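Local coordinates for cell envelope-related transcriptional attenuator domain-containing protein (Streptococcus agalactiae, PDB 3OKZ) that is of unknown function but, as a LytR/CpsA/Psr family member, probably acts in attaching anionic polymers to the bacterial cell wall, at residues A[116-119]-A[120-123]. Numbering follows the deposited sequence.
Sequences NMQG and LVDL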
ATOM      1  N   ASN A 116       0.752  -7.151   9.297  1.00 28.14           N
ATOM      2  CA  ASN A 116       2.187  -7.311   9.518  1.00 23.93           C
ATOM      3  C   ASN A 116       2.715  -8.442   8.662  1.00 23.83           C
ATOM      4  O   ASN A 116       1.949  -9.140   7.994  1.00 28.79           O
ATOM      5  CB  ASN A 116       2.505  -7.581  10.992  1.00 18.98           C
ATOM      6  CG  ASN A 116       1.841  -8.823  11.507  1.00 14.90           C
ATOM      7  OD1 ASN A 116       1.946  -9.886  10.906  1.00 23.97           O
ATOM      8  ND2 ASN A 116       1.154  -8.701  12.629  1.00 14.35           N
HETATM    9  N   MSE A 117       4.024  -8.645   8.702  1.00  9.50           N
HETATM   10  CA  MSE A 117       4.641  -9.667   7.876  1.00 10.47           C
HETATM   11  C   MSE A 117       4.139 -11.080   8.097  1.00 21.55           C
HETATM   12  O   MSE A 117       4.072 -11.860   7.152  1.00 29.89           O
HETATM   13  CB  MSE A 117       6.160  -9.596   8.017  1.00 14.77           C
HETATM   14  CG  MSE A 117       6.726  -8.210   7.681  1.00 15.25           C
HETATM   15 SE   MSE A 117       6.273  -7.584   5.892  1.00 79.35          SE
HETATM   16  CE  MSE A 117       4.860  -6.342   6.334  1.00 64.31           C
ATOM     17  N   GLN A 118       3.777 -11.412   9.332  1.00 22.38           N
ATOM     18  CA  GLN A 118       3.276 -12.752   9.610  1.00 22.68           C
ATOM     19  C   GLN A 118       1.967 -12.879   8.872  1.00 22.81           C
ATOM     20  O   GLN A 118       1.700 -13.892   8.227  1.00 27.05           O
ATOM     21  CB  GLN A 118       3.021 -12.963  11.101  1.00 21.81           C
ATOM     22  CG  GLN A 118       2.668 -14.405  11.446  1.00 22.48           C
ATOM     23  CD  GLN A 118       3.852 -15.353  11.299  1.00 23.62           C
ATOM     24  OE1 GLN A 118       4.837 -15.241  12.037  1.00 29.49           O
ATOM     25  NE2 GLN A 118       3.768 -16.286  10.342  1.00  5.82           N
ATOM     26  N   GLY A 119       1.161 -11.827   8.970  1.00 18.69           N
ATOM     27  CA  GLY A 119      -0.131 -11.797   8.319  1.00 20.19           C
ATOM     28  C   GLY A 119      -0.026 -12.091   6.842  1.00 15.66           C
ATOM     29  O   GLY A 119      -0.801 -12.880   6.315  1.00 17.91           O
ATOM     30  N   LEU A 120       0.924 -11.453   6.164  1.00  6.17           N
ATOM     31  CA  LEU A 120       1.091 -11.701   4.742  1.00 14.84           C
ATOM     32  C   LEU A 120       1.438 -13.164   4.573  1.00 20.60           C
ATOM     33  O   LEU A 120       0.767 -13.885   3.843  1.00 24.23           O
ATOM     34  CB  LEU A 120       2.218 -10.853   4.145  1.00 17.48           C
ATOM     35  CG  LEU A 120       2.461 -11.209   2.665  1.00 18.91           C
ATOM     36  CD1 LEU A 120       1.185 -10.861   1.874  1.00 15.42           C
ATOM     37  CD2 LEU A 120       3.687 -10.475   2.097  1.00  0.01           C
ATOM     38  N   VAL A 121       2.489 -13.594   5.267  1.00 16.29           N
ATOM     39  CA  VAL A 121       2.939 -14.979   5.206  1.00  0.01           C
ATOM     40  C   VAL A 121       1.793 -15.951   5.440  1.00 10.07           C
ATOM     41  O   VAL A 121       1.572 -16.860   4.644  1.00 12.71           O
ATOM     42  CB  VAL A 121       4.091 -15.236   6.222  1.00 11.12           C
ATOM     43  CG1 VAL A 121       4.191 -16.721   6.569  1.00  2.34           C
ATOM     44  CG2 VAL A 121       5.418 -14.775   5.611  1.00  0.01           C
ATOM     45  N   ASP A 122       1.066 -15.763   6.533  1.00  8.35           N
ATOM     46  CA  ASP A 122      -0.075 -16.629   6.837  1.00 19.21           C
ATOM     47  C   ASP A 122      -1.133 -16.559   5.737  1.00 23.18           C
ATOM     48  O   ASP A 122      -1.647 -17.578   5.284  1.00 24.48           O
ATOM     49  CB  ASP A 122      -0.711 -16.223   8.168  1.00 15.40           C
ATOM     50  CG  ASP A 122       0.137 -16.609   9.356  1.00 26.49           C
ATOM     51  OD1 ASP A 122      -0.116 -16.087  10.464  1.00 15.22           O
ATOM     52  OD2 ASP A 122       1.052 -17.447   9.180  1.00 24.86           O
ATOM     53  N   LEU A 123      -1.444 -15.342   5.309  1.00 22.38           N
ATOM     54  CA  LEU A 123      -2.451 -15.119   4.280  1.00 26.44           C
ATOM     55  C   LEU A 123      -2.164 -15.919   3.015  1.00 23.53           C
ATOM     56  O   LEU A 123      -3.037 -16.609   2.492  1.00 29.93           O
ATOM     57  CB  LEU A 123      -2.540 -13.627   3.962  1.00 26.63           C
ATOM     58  CG  LEU A 123      -3.720 -13.184   3.101  1.00 10.86           C
ATOM     59  CD1 LEU A 123      -5.028 -13.817   3.601  1.00  0.01           C
ATOM     60  CD2 LEU A 123      -3.770 -11.649   3.117  1.00  0.09           C
TER
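Asn-116 accepts at its backbone O from Leu-120 N (3.1 Å), the first i to i+4 bond of helix 117-126, and is also the N-cap of that helix. Within the LytR/CpsA/Psr family region of the longer protein, helix 117-126 follows strand 111-116 of the central mixed sheet. With chi1 at 60°, the side chain folds over the first turn: Asn-116 OD1 takes a bond from Gly-119 N (2.9 Å) and a weaker, more bent one from Gln-118 N, so a single oxygen serves two amides at the helix start. A backbone hydrogen bond joins Asn-116 to Asn-216, just before strand 217-219. Met-117, a selenomethionine, offers its O to Val-121 N in a nearly straight bond of 3.0 Å; both side chains pack on Leu-166 of helix 162-168, which covers this buried face. Gln-118 lies on the more open side and accepts from Asp-122 N through its backbone O. Its side chain leaves with CG anti to the backbone N (chi1 -173°) and bends at chi2, which carries the amide along the helix toward Asp-122 one turn on. There Gln-118 NE2 donates to Asp-122 OD2 at 3.2 Å, coming from above the carboxylate rather than in its plane, with the two flat groups 29° apart. The aliphatic part of the glutamine also touches the acid, Gln-118 CG lying 3.4 Å from Asp-122 OD1, while Gln-118 NE2 lies 3.8 Å from Val-121 CG1. Gly-119, buried, continues the helical ladder: its O accepts from Leu-123 N at 2.7 Å, the donor tilted from the carbonyl plane.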